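PDB 4WJB: putative amidohydrolase/peptidase from Burkholderia cenocepacia, which probably hydrolyses carbon-nitrogen bonds other than peptide bonds as a zinc-dependent, two-domain member of the peptidase M20 family. Local coordinates for residues 151-156 against 374-379; 303-308 against 337-342. All blocks are in the same frame, centred on the assembly; numbering follows the deposited sequence.

Contact 1. Residues 151-156 against 374-379; sequences VSAGVF and CYVARV
Tyr-375 against Gly-154 and Phe-156 against Val-379 are the two places where an aromatic ring meets the opposing segment. The Tyr-375 ring, with CG anti to the carbonyl carbon (chi1 -75°), reaches the helix backbone where it carries no side chain: CD2 lies 3.5 Å from Gly-154 CA, and Ala-153 C sits at the ring edge, near its plane. Gly-154 and Tyr-375 also have the closest CA atoms of the two segments, 5.9 Å apart. Both segments belong to the zinc-binding domain of the M20 fold, where helix 151-157 packs against segment 374-379; Ala-153, whose CB meets Val-376 CG2 at 4.3 Å, has its side chain about 11 Å from the bound zinc ion. Further along the helix, Phe-156 turns its CE1 corner to Val-379 CG2 at 4.0 Å, an approach oblique to the ring. CG of Phe-156 stands anti to the backbone N (chi1 -175°), which carries the ring toward Val-379. Trp-138 of strand 133-138 meets the same phenylalanine ring edge-to-face, and also touches Ala-153 and Val-376.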
loop_
_atom_site.group_PDB
_atom_site.type_symbol
_atom_site.label_atom_id
_atom_site.label_comp_id
_atom_site.label_asym_id
_atom_site.label_seq_id
_atom_site.Cartn_x
_atom_site.Cartn_y
_atom_site.Cartn_z
ATOM N N VAL A 151 31.122 7.269 -5.957
ATOM C CA VAL A 151 31.353 8.444 -6.791
ATOM C C VAL A 151 32.813 8.560 -7.218
ATOM O O VAL A 151 33.094 9.018 -8.324
ATOM C CB VAL A 151 30.910 9.751 -6.078
ATOM C CG1 VAL A 151 31.689 9.973 -4.784
ATOM C CG2 VAL A 151 31.069 10.950 -7.008
ATOM N N SER A 152 33.739 8.115 -6.367
ATOM C CA SER A 152 35.162 8.342 -6.632
ATOM C C SER A 152 35.746 7.300 -7.582
ATOM O O SER A 152 36.512 7.632 -8.486
ATOM C CB SER A 152 35.957 8.361 -5.327
ATOM O OG SER A 152 37.275 8.818 -5.566
ATOM N N ALA A 153 35.384 6.037 -7.380
ATOM C CA ALA A 153 35.715 5.021 -8.361
ATOM C C ALA A 153 35.014 5.385 -9.667
ATOM O O ALA A 153 35.500 5.072 -10.754
ATOM C CB ALA A 153 35.306 3.634 -7.880
ATOM N N GLY A 154 33.880 6.070 -9.546
ATOM C CA GLY A 154 33.153 6.564 -10.700
ATOM C C GLY A 154 33.962 7.560 -11.515
ATOM O O GLY A 154 34.080 7.419 -12.733
ATOM N N VAL A 155 34.513 8.571 -10.850
ATOM C CA VAL A 155 35.387 9.531 -11.527
ATOM C C VAL A 155 36.598 8.811 -12.124
ATOM O O VAL A 155 37.011 9.088 -13.250
ATOM C CB VAL A 155 35.877 10.639 -10.574
ATOM C CG1 VAL A 155 36.784 11.619 -11.319
ATOM C CG2 VAL A 155 34.695 11.376 -9.958
ATOM N N PHE A 156 37.149 7.872 -11.364
ATOM C CA PHE A 156 38.295 7.082 -11.818
ATOM C C PHE A 156 37.961 6.343 -13.110
ATOM O O PHE A 156 38.823 6.152 -13.973
ATOM C CB PHE A 156 38.715 6.088 -10.725
ATOM C CG PHE A 156 39.967 5.304 -11.045
ATOM C CD1 PHE A 156 39.903 4.136 -11.795
ATOM C CD2 PHE A 156 41.204 5.722 -10.570
ATOM C CE1 PHE A 156 41.054 3.409 -12.079
ATOM C CE2 PHE A 156 42.356 4.998 -10.847
ATOM C CZ PHE A 156 42.280 3.845 -11.605
ATOM N N CYS A 374 32.617 -2.517 -9.821
ATOM C CA CYS A 374 31.649 -2.505 -10.914
ATOM C C CYS A 374 31.950 -1.378 -11.905
ATOM O O CYS A 374 31.746 -1.530 -13.110
ATOM C CB CYS A 374 30.222 -2.371 -10.372
ATOM S SG CYS A 374 29.689 -3.798 -9.388
ATOM N N TYR A 375 32.435 -0.255 -11.386
ATOM C CA TYR A 375 32.814 0.877 -12.221
ATOM C C TYR A 375 34.230 0.688 -12.778
ATOM O O TYR A 375 34.497 0.994 -13.938
ATOM C CB TYR A 375 32.722 2.192 -11.431
ATOM C CG TYR A 375 31.305 2.709 -11.202
ATOM C CD1 TYR A 375 30.225 2.182 -11.898
ATOM C CD2 TYR A 375 31.058 3.731 -10.288
ATOM C CE1 TYR A 375 28.931 2.660 -11.691
ATOM C CE2 TYR A 375 29.776 4.215 -10.072
ATOM C CZ TYR A 375 28.717 3.676 -10.777
ATOM O OH TYR A 375 27.443 4.153 -10.565
ATOM N N VAL A 376 35.127 0.169 -11.949
ATOM C CA VAL A 376 36.519 -0.030 -12.358
ATOM C C VAL A 376 36.579 -1.016 -13.522
ATOM O O VAL A 376 37.472 -0.948 -14.362
ATOM C CB VAL A 376 37.381 -0.514 -11.175
ATOM C CG1 VAL A 376 38.848 -0.743 -11.597
ATOM C CG2 VAL A 376 37.311 0.505 -10.049
ATOM N N ALA A 377 35.593 -1.904 -13.590
ATOM C CA ALA A 377 35.496 -2.858 -14.690
ATOM C C ALA A 377 35.431 -2.165 -16.057
ATOM O O ALA A 377 35.772 -2.766 -17.074
ATOM C CB ALA A 377 34.284 -3.768 -14.493
ATOM N N ARG A 378 35.013 -0.900 -16.078
ATOM C CA ARG A 378 34.959 -0.125 -17.320
ATOM C C ARG A 378 36.332 0.272 -17.860
ATOM O O ARG A 378 36.478 0.527 -19.056
ATOM C CB ARG A 378 34.137 1.152 -17.126
ATOM C CG ARG A 378 32.682 0.926 -16.778
ATOM C CD ARG A 378 31.915 2.234 -16.828
ATOM N NE ARG A 378 30.573 2.082 -16.275
ATOM C CZ ARG A 378 29.604 2.979 -16.405
ATOM N NH1 ARG A 378 29.817 4.099 -17.086
ATOM N NH2 ARG A 378 28.420 2.749 -15.860
ATOM N N VAL A 379 37.330 0.351 -16.986
ATOM C CA VAL A 379 38.634 0.869 -17.399
ATOM C C VAL A 379 39.784 -0.095 -17.124
ATOM O O VAL A 379 40.949 0.262 -17.289
ATOM C CB VAL A 379 38.953 2.217 -16.708
ATOM C CG1 VAL A 379 37.954 3.291 -17.133
ATOM C CG2 VAL A 379 38.968 2.056 -15.190
#

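Contact 2. Residues 303-308 against 337-342; sequences PDDAVL and TYAPVP
Pro-340 presses its pyrrolidine ring against the start of helix 305-326, and nearly all of the direct contact passes through CB, CG and CD of that ring. Its CB lies 3.1 Å from the carbonyl oxygen of Pro-303, so a backbone acceptor faces an aliphatic carbon. CD meets the carboxylate of Asp-305 in a similar way, 3.2 Å from OD1, and the two side chains cross at about a right angle. Chi1 of Asp-305 (-123°) lies away from the staggered positions, with the carboxylate set against CD of Pro-340. The apolar share is smaller: Leu-308, one turn into the helix, brings CD1 to 4.3 Å from Pro-340 CG.

Polar links are made through solvent and within the helix start itself. A water bridges the segments, donating to Asp-305 OD1 at 2.9 Å and weakly to the carbonyl oxygen of Tyr-338. The same OD1 forms a salt bridge with Arg-227, so this oxygen, beside the proline ring, has two polar partners; the arginine would be expected to favour the charged form of the acid. At the N-cap, Asp-304 OD1 accepts from Ala-306 N at 2.8 Å, the amide approaching from above the carboxylate plane, 39° out of it. Asp-304, whose CB points away from segment 337-342, thus caps its own helix.

Helix 305-326 and strand 329-342 belong to the smaller domain of the M20 fold, the dimerisation domain in this family. Strand 217-234 runs beside both segments: it pairs with strand 329-342 through Gln-226 and Gly-223, bonded to Tyr-338 and Val-341, and its Ala-222 and Arg-227 touch Pro-303 and Leu-308. Leu-308 also rests on Phe-300 and His-302 of strand 289-302, which leads directly into helix 305-326.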
loop_
_atom_site.group_PDB
_atom_site.type_symbol
_atom_site.label_atom_id
_atom_site.label_comp_id
_atom_site.label_asym_id
_atom_site.label_seq_id
_atom_site.Cartn_x
_atom_site.Cartn_y
_atom_site.Cartn_z
ATOM N N PRO A 303 21.990 -10.731 -14.389
ATOM C CA PRO A 303 23.286 -10.480 -15.035
ATOM C C PRO A 303 23.225 -10.484 -16.563
ATOM O O PRO A 303 24.209 -10.126 -17.210
ATOM C CB PRO A 303 24.153 -11.643 -14.538
ATOM C CG PRO A 303 23.166 -12.742 -14.244
ATOM C CD PRO A 303 21.967 -12.022 -13.678
ATOM N N ASP A 304 22.093 -10.893 -17.130
ATOM C CA ASP A 304 21.956 -11.011 -18.582
ATOM C C ASP A 304 20.950 -9.994 -19.111
ATOM O O ASP A 304 19.773 -10.033 -18.745
ATOM C CB ASP A 304 21.527 -12.436 -18.960
ATOM C CG ASP A 304 21.599 -12.705 -20.458
ATOM O OD1 ASP A 304 21.578 -11.750 -21.263
ATOM O OD2 ASP A 304 21.669 -13.895 -20.834
ATOM N N ASP A 305 21.405 -9.096 -19.981
ATOM C CA ASP A 305 20.524 -8.068 -20.532
ATOM C C ASP A 305 19.426 -8.661 -21.416
ATOM O O ASP A 305 18.335 -8.099 -21.515
ATOM C CB ASP A 305 21.325 -7.036 -21.331
ATOM C CG ASP A 305 21.130 -5.625 -20.813
ATOM O OD1 ASP A 305 20.368 -5.448 -19.837
ATOM O OD2 ASP A 305 21.731 -4.691 -21.379
ATOM N N ALA A 306 19.718 -9.786 -22.062
ATOM C CA ALA A 306 18.726 -10.468 -22.888
ATOM C C ALA A 306 17.561 -10.955 -22.034
ATOM O O ALA A 306 16.401 -10.847 -22.435
ATOM C CB ALA A 306 19.358 -11.631 -23.637
ATOM N N VAL A 307 17.879 -11.488 -20.858
ATOM C CA VAL A 307 16.857 -11.921 -19.908
ATOM C C VAL A 307 16.044 -10.727 -19.401
ATOM O O VAL A 307 14.820 -10.801 -19.291
ATOM C CB VAL A 307 17.480 -12.677 -18.712
ATOM C CG1 VAL A 307 16.463 -12.856 -17.589
ATOM C CG2 VAL A 307 18.027 -14.023 -19.169
ATOM N N LEU A 308 16.727 -9.626 -19.103
ATOM C CA LEU A 308 16.049 -8.399 -18.696
ATOM C C LEU A 308 15.090 -7.922 -19.786
ATOM O O LEU A 308 14.005 -7.420 -19.489
ATOM C CB LEU A 308 17.068 -7.305 -18.357
ATOM C CG LEU A 308 17.803 -7.485 -17.026
ATOM C CD1 LEU A 308 18.858 -6.406 -16.837
ATOM C CD2 LEU A 308 16.829 -7.489 -15.849
ATOM N N THR A 337 17.183 2.354 -15.927
ATOM C CA THR A 337 17.806 1.285 -16.692
ATOM C C THR A 337 19.293 1.225 -16.361
ATOM O O THR A 337 19.976 2.250 -16.374
ATOM C CB THR A 337 17.636 1.494 -18.208
ATOM O OG1 THR A 337 16.251 1.680 -18.517
ATOM C CG2 THR A 337 18.170 0.296 -18.971
ATOM N N TYR A 338 19.787 0.028 -16.063
ATOM C CA TYR A 338 21.194 -0.169 -15.723
ATOM C C TYR A 338 21.715 -1.450 -16.362
ATOM O O TYR A 338 21.230 -2.536 -16.064
ATOM C CB TYR A 338 21.379 -0.212 -14.203
ATOM C CG TYR A 338 22.824 -0.286 -13.734
ATOM C CD1 TYR A 338 23.631 0.848 -13.709
ATOM C CD2 TYR A 338 23.370 -1.487 -13.294
ATOM C CE1 TYR A 338 24.947 0.783 -13.271
ATOM C CE2 TYR A 338 24.684 -1.563 -12.852
ATOM C CZ TYR A 338 25.467 -0.426 -12.844
ATOM O OH TYR A 338 26.770 -0.502 -12.404
ATOM N N ALA A 339 22.699 -1.320 -17.244
ATOM C CA ALA A 339 23.250 -2.479 -17.939
ATOM C C ALA A 339 24.058 -3.366 -16.993
ATOM O O ALA A 339 24.733 -2.868 -16.088
ATOM C CB ALA A 339 24.116 -2.034 -19.120
ATOM N N PRO A 340 23.987 -4.687 -17.201
ATOM C CA PRO A 340 24.755 -5.631 -16.389
ATOM C C PRO A 340 26.252 -5.385 -16.525
ATOM O O PRO A 340 26.712 -4.897 -17.561
ATOM C CB PRO A 340 24.365 -6.997 -16.965
ATOM C CG PRO A 340 23.056 -6.764 -17.664
ATOM C CD PRO A 340 23.157 -5.373 -18.204
ATOM N N VAL A 341 26.998 -5.700 -15.474
ATOM C CA VAL A 341 28.442 -5.525 -15.496
ATOM C C VAL A 341 29.117 -6.888 -15.440
ATOM O O VAL A 341 29.354 -7.428 -14.359
ATOM C CB VAL A 341 28.930 -4.650 -14.322
ATOM C CG1 VAL A 341 30.436 -4.442 -14.404
ATOM C CG2 VAL A 341 28.203 -3.313 -14.321
ATOM N N PRO A 342 29.389 -7.472 -16.611
ATOM C CA PRO A 342 30.206 -8.686 -16.625
ATOM C C PRO A 342 31.628 -8.350 -16.208
ATOM O O PRO A 342 32.155 -7.315 -16.617
ATOM C CB PRO A 342 30.149 -9.136 -18.087
ATOM C CG PRO A 342 29.887 -7.877 -18.850
ATOM C CD PRO A 342 28.978 -7.066 -17.966
HETATM O O HOH W 1 19.584 -3.140 -18.266
#

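Contact 1 and contact 2 lie about 18 Å apart, centre to centre, in the two parts of an M20 subunit. Along the chain, 151-156 comes first, then 303-308 and 337-342, and finally 374-379, so contact 2 falls wholly between the two segments of contact 1. Contact 1 brings together helices beside the zinc-binding core, whereas contact 2 is at the base of the smaller domain, where helix 305-326 starts and strand 329-342 runs back toward the core. They meet directly: Val-341 CG1 is 3.4 Å from Cys-374 O, and Tyr-338 OH is 3.9 Å from Tyr-375 CE1. Segment 337-342 therefore packs against segment 374-379, so the two contacts meet where the smaller domain approaches the zinc-binding one.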